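Local structure of fervidolysin (Fervidobacterium pennivorans, 1R6V) at residues L613-D618 against G636-G641; T564-L569 against I619-T624; G252-T257 against K278-Y283. The protein hydrolyses keratin into peptides as a subtilisin-like serine protease, allowing the bacterium to grow on native feathers. The protein carries 1 engineered substitution. All coordinates share one frame; numbering follows the deposited sequence.

Contacts 1 and 2 lie side by side in the second beta-sandwich domain, their centres about 11 Å apart, and share an antiparallel strand pair: 619-624 of contact 2 runs beside 636-638 of contact 1. Two probable backbone hydrogen bonds join them, Leu638 N to Ile619 O (2.8 Å) and Gly636 O to Ile621 N (2.9 Å), while Leu638 CD2 packs on Leu569 CD1 at 3.5 Å. Contact 3 belongs to the catalytic domain, its centre about 57 Å from those of the other two. There the side chain of Ile253 is about 11 Å from that of Asp162, the inferred aspartate of the charge relay system; contacts 1 and 2 are remote from the annotated sites.

Contact 1: L613-D618 against G636-G641; sequences LPAATD and GVLKAG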
loop_
_atom_site.group_PDB
_atom_site.type_symbol
_atom_site.label_atom_id
_atom_site.label_comp_id
_atom_site.label_asym_id
_atom_site.label_seq_id
_atom_site.Cartn_x
_atom_site.Cartn_y
_atom_site.Cartn_z
ATOM N N LEU A 613 21.594 -46.556 -14.076
ATOM C CA LEU A 613 22.583 -47.094 -13.147
ATOM C C LEU A 613 23.388 -45.971 -12.504
ATOM O O LEU A 613 23.648 -44.945 -13.126
ATOM C CB LEU A 613 23.523 -48.054 -13.880
ATOM C CG LEU A 613 22.856 -49.266 -14.544
ATOM C CD1 LEU A 613 23.886 -50.043 -15.346
ATOM C CD2 LEU A 613 22.222 -50.157 -13.476
ATOM N N PRO A 614 23.792 -46.152 -11.239
ATOM C CA PRO A 614 24.568 -45.152 -10.503
ATOM C C PRO A 614 25.895 -44.813 -11.163
ATOM O O PRO A 614 26.547 -45.676 -11.747
ATOM C CB PRO A 614 24.752 -45.798 -9.134
ATOM C CG PRO A 614 24.761 -47.258 -9.452
ATOM C CD PRO A 614 23.630 -47.378 -10.438
ATOM N N ALA A 615 26.290 -43.549 -11.069
ATOM C CA ALA A 615 27.541 -43.103 -11.662
ATOM C C ALA A 615 28.729 -43.722 -10.939
ATOM O O ALA A 615 28.784 -43.748 -9.707
ATOM C CB ALA A 615 27.629 -41.585 -11.613
ATOM N N ALA A 616 29.692 -44.204 -11.716
ATOM C CA ALA A 616 30.876 -44.829 -11.151
ATOM C C ALA A 616 31.781 -43.793 -10.503
ATOM O O ALA A 616 32.443 -44.071 -9.505
ATOM C CB ALA A 616 31.629 -45.578 -12.241
ATOM N N THR A 617 31.790 -42.589 -11.071
ATOM C CA THR A 617 32.629 -41.495 -10.584
ATOM C C THR A 617 31.867 -40.176 -10.737
ATOM O O THR A 617 30.907 -40.118 -11.492
ATOM C CB THR A 617 33.934 -41.410 -11.423
ATOM O OG1 THR A 617 34.624 -42.667 -11.360
ATOM C CG2 THR A 617 34.846 -40.313 -10.900
ATOM N N ASP A 618 32.283 -39.138 -10.014
ATOM C CA ASP A 618 31.635 -37.827 -10.111
ATOM C C ASP A 618 31.746 -37.344 -11.544
ATOM O O ASP A 618 32.783 -37.510 -12.189
ATOM C CB ASP A 618 32.325 -36.788 -9.222
ATOM C CG ASP A 618 31.851 -36.825 -7.788
ATOM O OD1 ASP A 618 31.156 -37.786 -7.405
ATOM O OD2 ASP A 618 32.188 -35.884 -7.036
ATOM N N GLY A 636 26.000 -28.839 -13.023
ATOM C CA GLY A 636 25.606 -29.603 -11.859
ATOM C C GLY A 636 26.586 -30.747 -11.776
ATOM O O GLY A 636 27.370 -30.958 -12.696
ATOM N N VAL A 637 26.546 -31.492 -10.684
ATOM C CA VAL A 637 27.458 -32.604 -10.528
ATOM C C VAL A 637 26.660 -33.850 -10.198
ATOM O O VAL A 637 25.841 -33.836 -9.281
ATOM C CB VAL A 637 28.463 -32.338 -9.383
ATOM C CG1 VAL A 637 29.395 -33.537 -9.226
ATOM C CG2 VAL A 637 29.271 -31.063 -9.672
ATOM N N LEU A 638 26.866 -34.907 -10.973
ATOM C CA LEU A 638 26.202 -36.181 -10.721
ATOM C C LEU A 638 27.232 -36.900 -9.862
ATOM O O LEU A 638 28.259 -37.354 -10.371
ATOM C CB LEU A 638 25.970 -36.941 -12.025
ATOM C CG LEU A 638 25.353 -38.341 -11.945
ATOM C CD1 LEU A 638 23.919 -38.242 -11.425
ATOM C CD2 LEU A 638 25.373 -38.979 -13.318
ATOM N N LYS A 639 26.974 -36.972 -8.559
ATOM C CA LYS A 639 27.905 -37.605 -7.627
ATOM C C LYS A 639 27.991 -39.118 -7.806
ATOM O O LYS A 639 27.010 -39.774 -8.156
ATOM C CB LYS A 639 27.522 -37.266 -6.181
ATOM C CG LYS A 639 27.728 -35.799 -5.801
ATOM C CD LYS A 639 27.437 -35.556 -4.316
ATOM C CE LYS A 639 27.610 -34.082 -3.926
ATOM N NZ LYS A 639 27.420 -33.857 -2.459
ATOM N N ALA A 640 29.178 -39.678 -7.592
ATOM C CA ALA A 640 29.322 -41.119 -7.744
ATOM C C ALA A 640 28.328 -41.810 -6.815
ATOM O O ALA A 640 28.051 -41.326 -5.718
ATOM C CB ALA A 640 30.746 -41.548 -7.410
ATOM N N GLY A 641 27.777 -42.928 -7.272
ATOM C CA GLY A 641 26.827 -43.668 -6.463
ATOM C C GLY A 641 25.394 -43.189 -6.578
ATOM O O GLY A 641 24.497 -43.822 -6.024
#
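Ala615 and Asp618 each accept a hydrogen bond from the chain just past strand 630-638. Gly641 N donates to Ala615 O over 2.8 Å, nearly straight at 168° and in the carbonyl plane. Ala640 N donates to the carboxylate of Asp618, meeting OD1 at 2.7 Å almost head-on along the C-O bond. Asp618 reaches it because CG is turned beside its own backbone N (chi1 -84°), which carries the carboxylate past the CA of Lys639. Asp618 OD2, 6.9 Å from Lys639 NZ, forms no salt bridge with it, though the opposite charges may attract weakly.

Weaker CA-H...O contacts accompany these bonds: Ala640 CA-H to Ala615 O, and Asp618 CA to Leu638 O at 3.4 Å.

Apolar packing is modest: the buried methyl of Ala615 points toward 636-641 and rests on Leu638 CD2 at 3.8 Å, whereas Ala640 CB lies against Thr617 CA at the exposed side.

At the phi of Gly641 (86°) a side chain would run into the carbonyl O of Ala640.

Leu638 also touches Ile619 of strand 619-627 and Leu569. The contact thus sits at the open end of the hairpin of strands 619-627 and 630-638, away from its turn, where the loop after strand 604-610 enters.

Contact 2: T564-L569 against I619-T624; sequences TNLSTL and ITIQGT
The touching parts of 564-569 and 619-624 run roughly antiparallel, their end-to-end directions 153° apart, with Thr564 and Ile621 closest at 5.5 Å between CA atoms. At this end a side chain does the work of a backbone partner: Gln622 N donates to Thr564 OG1 over 2.7 Å. OG1 is directed there with chi1 -50°, beside its own backbone N, which leaves the methyl CG2 anti to that N and against Thr620 O at 3.4 Å. A water 2.7 Å from Thr564 OG1 also donates to Gln622 OE1, bridging the two side chains.

Further along, the contact becomes apolar. CD2 of Leu566 meets both isoleucines, pressing on Ile619 CD1 at 3.5 Å, tighter than usual for carbon pairs, and touching Ile621 CG1 more loosely at 4.0 Å. The side chains of Leu566 and Ile621 cross at about a right angle. Ile619 reaches this far because its extended CG1 branch (chi1 -178°) carries CD1 out over Leu566 and the carbonyl of Asn565. Deeper in, Leu566 and Ile621 both pack on Ile609 of strand 604-610.

The loop's shape is set locally. Asn565 OD1 accepts from Ser567 N and from Ser567 OG, the first donor standing above its carbonyl plane. The Ser567 N bond makes an Asx turn that overlaps a type I beta turn from Leu566 to Leu569, closed by Leu569 N to Leu566 O, in the connection that carries the chain from strand 558-562 of one sheet to strand 573-577 of the other in this beta-sandwich domain.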
loop_
_atom_site.group_PDB
_atom_site.type_symbol
_atom_site.label_atom_id
_atom_site.label_comp_id
_atom_site.label_asym_id
_atom_site.label_seq_id
_atom_site.Cartn_x
_atom_site.Cartn_y
_atom_site.Cartn_z
ATOM N N THR A 564 28.229 -31.745 -22.312
ATOM C CA THR A 564 28.974 -32.847 -21.710
ATOM C C THR A 564 28.713 -34.209 -22.349
ATOM O O THR A 564 27.594 -34.515 -22.729
ATOM C CB THR A 564 28.656 -32.938 -20.197
ATOM O OG1 THR A 564 28.809 -31.646 -19.599
ATOM C CG2 THR A 564 29.598 -33.926 -19.507
ATOM N N ASN A 565 29.761 -35.024 -22.472
ATOM C CA ASN A 565 29.602 -36.358 -23.032
ATOM C C ASN A 565 29.201 -37.305 -21.897
ATOM O O ASN A 565 29.956 -37.484 -20.945
ATOM C CB ASN A 565 30.918 -36.822 -23.664
ATOM C CG ASN A 565 30.921 -38.304 -23.973
ATOM O OD1 ASN A 565 29.894 -38.875 -24.340
ATOM N ND2 ASN A 565 32.084 -38.936 -23.841
ATOM N N LEU A 566 28.015 -37.899 -21.995
ATOM C CA LEU A 566 27.531 -38.814 -20.960
ATOM C C LEU A 566 27.413 -40.241 -21.481
ATOM O O LEU A 566 26.574 -41.012 -21.010
ATOM C CB LEU A 566 26.159 -38.354 -20.450
ATOM C CG LEU A 566 26.071 -36.949 -19.841
ATOM C CD1 LEU A 566 24.650 -36.678 -19.342
ATOM C CD2 LEU A 566 27.045 -36.839 -18.689
ATOM N N SER A 567 28.258 -40.591 -22.448
ATOM C CA SER A 567 28.232 -41.923 -23.044
ATOM C C SER A 567 28.561 -43.016 -22.031
ATOM O O SER A 567 28.211 -44.180 -22.233
ATOM C CB SER A 567 29.219 -41.993 -24.213
ATOM O OG SER A 567 30.546 -41.772 -23.766
ATOM N N THR A 568 29.228 -42.632 -20.945
ATOM C CA THR A 568 29.610 -43.568 -19.893
ATOM C C THR A 568 28.445 -43.862 -18.952
ATOM O O THR A 568 28.550 -44.724 -18.081
ATOM C CB THR A 568 30.765 -43.021 -19.037
ATOM O OG1 THR A 568 30.371 -41.777 -18.444
ATOM C CG2 THR A 568 32.009 -42.807 -19.888
ATOM N N LEU A 569 27.348 -43.133 -19.117
ATOM C CA LEU A 569 26.176 -43.332 -18.276
ATOM C C LEU A 569 25.179 -44.238 -18.976
ATOM O O LEU A 569 25.133 -44.293 -20.206
ATOM C CB LEU A 569 25.509 -41.988 -17.948
ATOM C CG LEU A 569 26.314 -41.031 -17.064
ATOM C CD1 LEU A 569 25.487 -39.794 -16.742
ATOM C CD2 LEU A 569 26.713 -41.737 -15.783
ATOM N N ILE A 619 30.675 -36.758 -12.054
ATOM C CA ILE A 619 30.716 -36.220 -13.395
ATOM C C ILE A 619 30.004 -34.881 -13.402
ATOM O O ILE A 619 28.853 -34.771 -12.966
ATOM C CB ILE A 619 30.081 -37.188 -14.424
ATOM C CG1 ILE A 619 30.196 -36.596 -15.828
ATOM C CG2 ILE A 619 28.618 -37.444 -14.094
ATOM C CD1 ILE A 619 29.908 -37.613 -16.925
ATOM N N THR A 620 30.712 -33.852 -13.853
ATOM C CA THR A 620 30.132 -32.522 -13.934
ATOM C C THR A 620 29.446 -32.405 -15.284
ATOM O O THR A 620 30.036 -32.710 -16.316
ATOM C CB THR A 620 31.200 -31.431 -13.807
ATOM O OG1 THR A 620 31.720 -31.435 -12.474
ATOM C CG2 THR A 620 30.601 -30.060 -14.118
ATOM N N ILE A 621 28.186 -31.983 -15.276
ATOM C CA ILE A 621 27.427 -31.838 -16.507
ATOM C C ILE A 621 27.240 -30.345 -16.734
ATOM O O ILE A 621 26.842 -29.626 -15.822
ATOM C CB ILE A 621 26.072 -32.546 -16.375
ATOM C CG1 ILE A 621 26.317 -34.002 -15.968
ATOM C CG2 ILE A 621 25.296 -32.442 -17.671
ATOM C CD1 ILE A 621 25.067 -34.794 -15.650
ATOM N N GLN A 622 27.548 -29.874 -17.939
ATOM C CA GLN A 622 27.437 -28.449 -18.232
ATOM C C GLN A 622 26.548 -28.176 -19.437
ATOM O O GLN A 622 26.403 -29.019 -20.309
ATOM C CB GLN A 622 28.834 -27.871 -18.487
ATOM C CG GLN A 622 29.750 -27.861 -17.270
ATOM C CD GLN A 622 31.179 -27.479 -17.615
ATOM O OE1 GLN A 622 31.941 -28.288 -18.129
ATOM N NE2 GLN A 622 31.541 -26.233 -17.341
ATOM N N GLY A 623 25.958 -26.988 -19.486
ATOM C CA GLY A 623 25.104 -26.660 -20.612
ATOM C C GLY A 623 24.887 -25.166 -20.707
ATOM O O GLY A 623 25.512 -24.391 -19.983
ATOM N N THR A 624 24.007 -24.763 -21.612
ATOM C CA THR A 624 23.691 -23.354 -21.786
ATOM C C THR A 624 22.173 -23.224 -21.846
ATOM O O THR A 624 21.507 -23.957 -22.566
ATOM C CB THR A 624 24.309 -22.811 -23.110
ATOM O OG1 THR A 624 25.733 -22.974 -23.066
ATOM C CG2 THR A 624 23.971 -21.333 -23.311
HETATM O O HOH W 1 31.398 -30.856 -19.698
#

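Contact 3: G252-T257 against K278-Y283; sequences GIIWAT and KEAFDY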
loop_
_atom_site.group_PDB
_atom_site.type_symbol
_atom_site.label_atom_id
_atom_site.label_comp_id
_atom_site.label_asym_id
_atom_site.label_seq_id
_atom_site.Cartn_x
_atom_site.Cartn_y
_atom_site.Cartn_z
ATOM N N GLY A 252 -8.077 -1.519 12.503
ATOM C CA GLY A 252 -8.740 -0.259 12.823
ATOM C C GLY A 252 -9.555 0.299 11.662
ATOM O O GLY A 252 -10.637 0.863 11.864
ATOM N N ILE A 253 -9.039 0.148 10.444
ATOM C CA ILE A 253 -9.739 0.637 9.250
ATOM C C ILE A 253 -10.985 -0.200 9.019
ATOM O O ILE A 253 -12.053 0.325 8.697
ATOM C CB ILE A 253 -8.828 0.570 8.005
ATOM C CG1 ILE A 253 -7.807 1.714 8.074
ATOM C CG2 ILE A 253 -9.653 0.662 6.703
ATOM C CD1 ILE A 253 -6.694 1.597 7.026
ATOM N N ILE A 254 -10.846 -1.504 9.210
ATOM C CA ILE A 254 -12.002 -2.391 9.047
ATOM C C ILE A 254 -13.064 -2.064 10.115
ATOM O O ILE A 254 -14.265 -1.996 9.830
ATOM C CB ILE A 254 -11.588 -3.881 9.165
ATOM C CG1 ILE A 254 -11.072 -4.424 7.821
ATOM C CG2 ILE A 254 -12.831 -4.726 9.511
ATOM C CD1 ILE A 254 -9.969 -3.633 7.139
ATOM N N TRP A 255 -12.622 -1.873 11.354
ATOM C CA TRP A 255 -13.531 -1.543 12.442
ATOM C C TRP A 255 -14.282 -0.246 12.119
ATOM O O TRP A 255 -15.505 -0.167 12.248
ATOM C CB TRP A 255 -12.737 -1.346 13.736
ATOM C CG TRP A 255 -13.558 -1.295 14.982
ATOM C CD1 TRP A 255 -13.867 -2.344 15.815
ATOM C CD2 TRP A 255 -14.150 -0.127 15.572
ATOM N NE1 TRP A 255 -14.611 -1.892 16.887
ATOM C CE2 TRP A 255 -14.798 -0.539 16.761
ATOM C CE3 TRP A 255 -14.198 1.230 15.209
ATOM C CZ2 TRP A 255 -15.486 0.364 17.590
ATOM C CZ3 TRP A 255 -14.886 2.129 16.038
ATOM C CH2 TRP A 255 -15.517 1.688 17.210
ATOM N N ALA A 256 -13.544 0.774 11.689
ATOM C CA ALA A 256 -14.163 2.064 11.376
ATOM C C ALA A 256 -15.194 1.946 10.257
ATOM O O ALA A 256 -16.263 2.567 10.304
ATOM C CB ALA A 256 -13.088 3.078 10.981
ATOM N N THR A 257 -14.851 1.175 9.236
ATOM C CA THR A 257 -15.756 0.961 8.109
ATOM C C THR A 257 -17.017 0.238 8.578
ATOM O O THR A 257 -18.144 0.628 8.250
ATOM C CB THR A 257 -15.085 0.099 7.028
ATOM O OG1 THR A 257 -13.932 0.787 6.522
ATOM C CG2 THR A 257 -16.060 -0.188 5.870
ATOM N N LYS A 278 -3.376 -2.493 1.270
ATOM C CA LYS A 278 -4.072 -2.276 -0.004
ATOM C C LYS A 278 -5.473 -2.845 0.179
ATOM O O LYS A 278 -6.483 -2.208 -0.136
ATOM C CB LYS A 278 -3.357 -3.037 -1.134
ATOM C CG LYS A 278 -3.994 -2.930 -2.532
ATOM C CD LYS A 278 -3.618 -1.626 -3.198
ATOM C CE LYS A 278 -3.922 -1.636 -4.695
ATOM N NZ LYS A 278 -5.387 -1.654 -5.014
ATOM N N GLU A 279 -5.519 -4.059 0.716
ATOM C CA GLU A 279 -6.806 -4.721 0.939
ATOM C C GLU A 279 -7.705 -3.941 1.885
ATOM O O GLU A 279 -8.916 -3.853 1.687
ATOM C CB GLU A 279 -6.605 -6.128 1.512
ATOM C CG GLU A 279 -6.191 -7.173 0.527
ATOM C CD GLU A 279 -7.227 -7.395 -0.570
ATOM O OE1 GLU A 279 -8.350 -7.859 -0.292
ATOM O OE2 GLU A 279 -6.903 -7.104 -1.718
ATOM N N ALA A 280 -7.120 -3.371 2.933
ATOM C CA ALA A 280 -7.900 -2.609 3.892
ATOM C C ALA A 280 -8.448 -1.319 3.265
ATOM O O ALA A 280 -9.604 -0.948 3.486
ATOM C CB ALA A 280 -7.045 -2.284 5.097
ATOM N N PHE A 281 -7.603 -0.620 2.519
ATOM C CA PHE A 281 -8.051 0.596 1.866
ATOM C C PHE A 281 -9.121 0.298 0.839
ATOM O O PHE A 281 -10.103 1.040 0.734
ATOM C CB PHE A 281 -6.879 1.325 1.208
ATOM C CG PHE A 281 -6.300 2.395 2.072
ATOM C CD1 PHE A 281 -5.655 2.077 3.266
ATOM C CD2 PHE A 281 -6.458 3.731 1.727
ATOM C CE1 PHE A 281 -5.174 3.092 4.126
ATOM C CE2 PHE A 281 -5.983 4.758 2.574
ATOM C CZ PHE A 281 -5.344 4.436 3.770
ATOM N N ASP A 282 -8.949 -0.792 0.099
ATOM C CA ASP A 282 -9.923 -1.168 -0.925
ATOM C C ASP A 282 -11.235 -1.627 -0.279
ATOM O O ASP A 282 -12.314 -1.422 -0.833
ATOM C CB ASP A 282 -9.334 -2.254 -1.840
ATOM C CG ASP A 282 -8.197 -1.729 -2.723
ATOM O OD1 ASP A 282 -7.969 -0.490 -2.726
ATOM O OD2 ASP A 282 -7.541 -2.550 -3.409
ATOM N N TYR A 283 -11.136 -2.258 0.894
ATOM C CA TYR A 283 -12.316 -2.700 1.643
ATOM C C TYR A 283 -13.139 -1.469 2.026
ATOM O O TYR A 283 -14.357 -1.416 1.856
ATOM C CB TYR A 283 -11.885 -3.395 2.932
ATOM C CG TYR A 283 -13.008 -3.861 3.839
ATOM C CD1 TYR A 283 -13.591 -5.117 3.665
ATOM C CD2 TYR A 283 -13.434 -3.080 4.921
ATOM C CE1 TYR A 283 -14.559 -5.587 4.555
ATOM C CE2 TYR A 283 -14.398 -3.539 5.812
ATOM C CZ TYR A 283 -14.955 -4.795 5.623
ATOM O OH TYR A 283 -15.906 -5.268 6.493
#
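Ile253, Ile254 and Thr257 of helix 246-258 pack against Ala280, Phe281 and Tyr283 of helix 275-286, and the buried part of the contact centres on Ala280 and Phe281. Ile253 lays CG2 against Ala280 O at 3.6 Å, while its other branch carries CD1 to Phe281 CE1, also at 3.6 Å, crossing that side chain obliquely. Ile254 reaches round from the next position, bringing CD1 to Ala280 CB at 3.8 Å. The methyl of Ala280 leaves room for both branched side chains, with the segment axes 9.3 Å apart and only 10° from parallel.

Near-parallel neighbours of this kind follow from the alpha/beta architecture of subtilases: strand 263-269 links the two helices and pairs in parallel with 157-162 and 290-294. Ile253 also packs on Met264 and His266 of that strand.

Toward Tyr283, the partly exposed side, Ile254 stands somewhat farther off, though Thr257 is close. Ile254 CG1 sits over one ring face, offset toward the rim, in a CH-pi contact 4.2 Å from the centroid of the Tyr283 ring. Thr257 brings CG2 to Tyr283 CE2 at 3.7 Å. Its chi1 of -62° places that methyl anti to the backbone N and lets Thr257 OG1 donate a hydrogen bond to Ile253 O (2.9 Å), so that this carbonyl takes Thr257 N and OG1 from opposite faces. The ring's far end is tied to the first helix by a hydrogen bond between Tyr283 OH and Asp258 OD1.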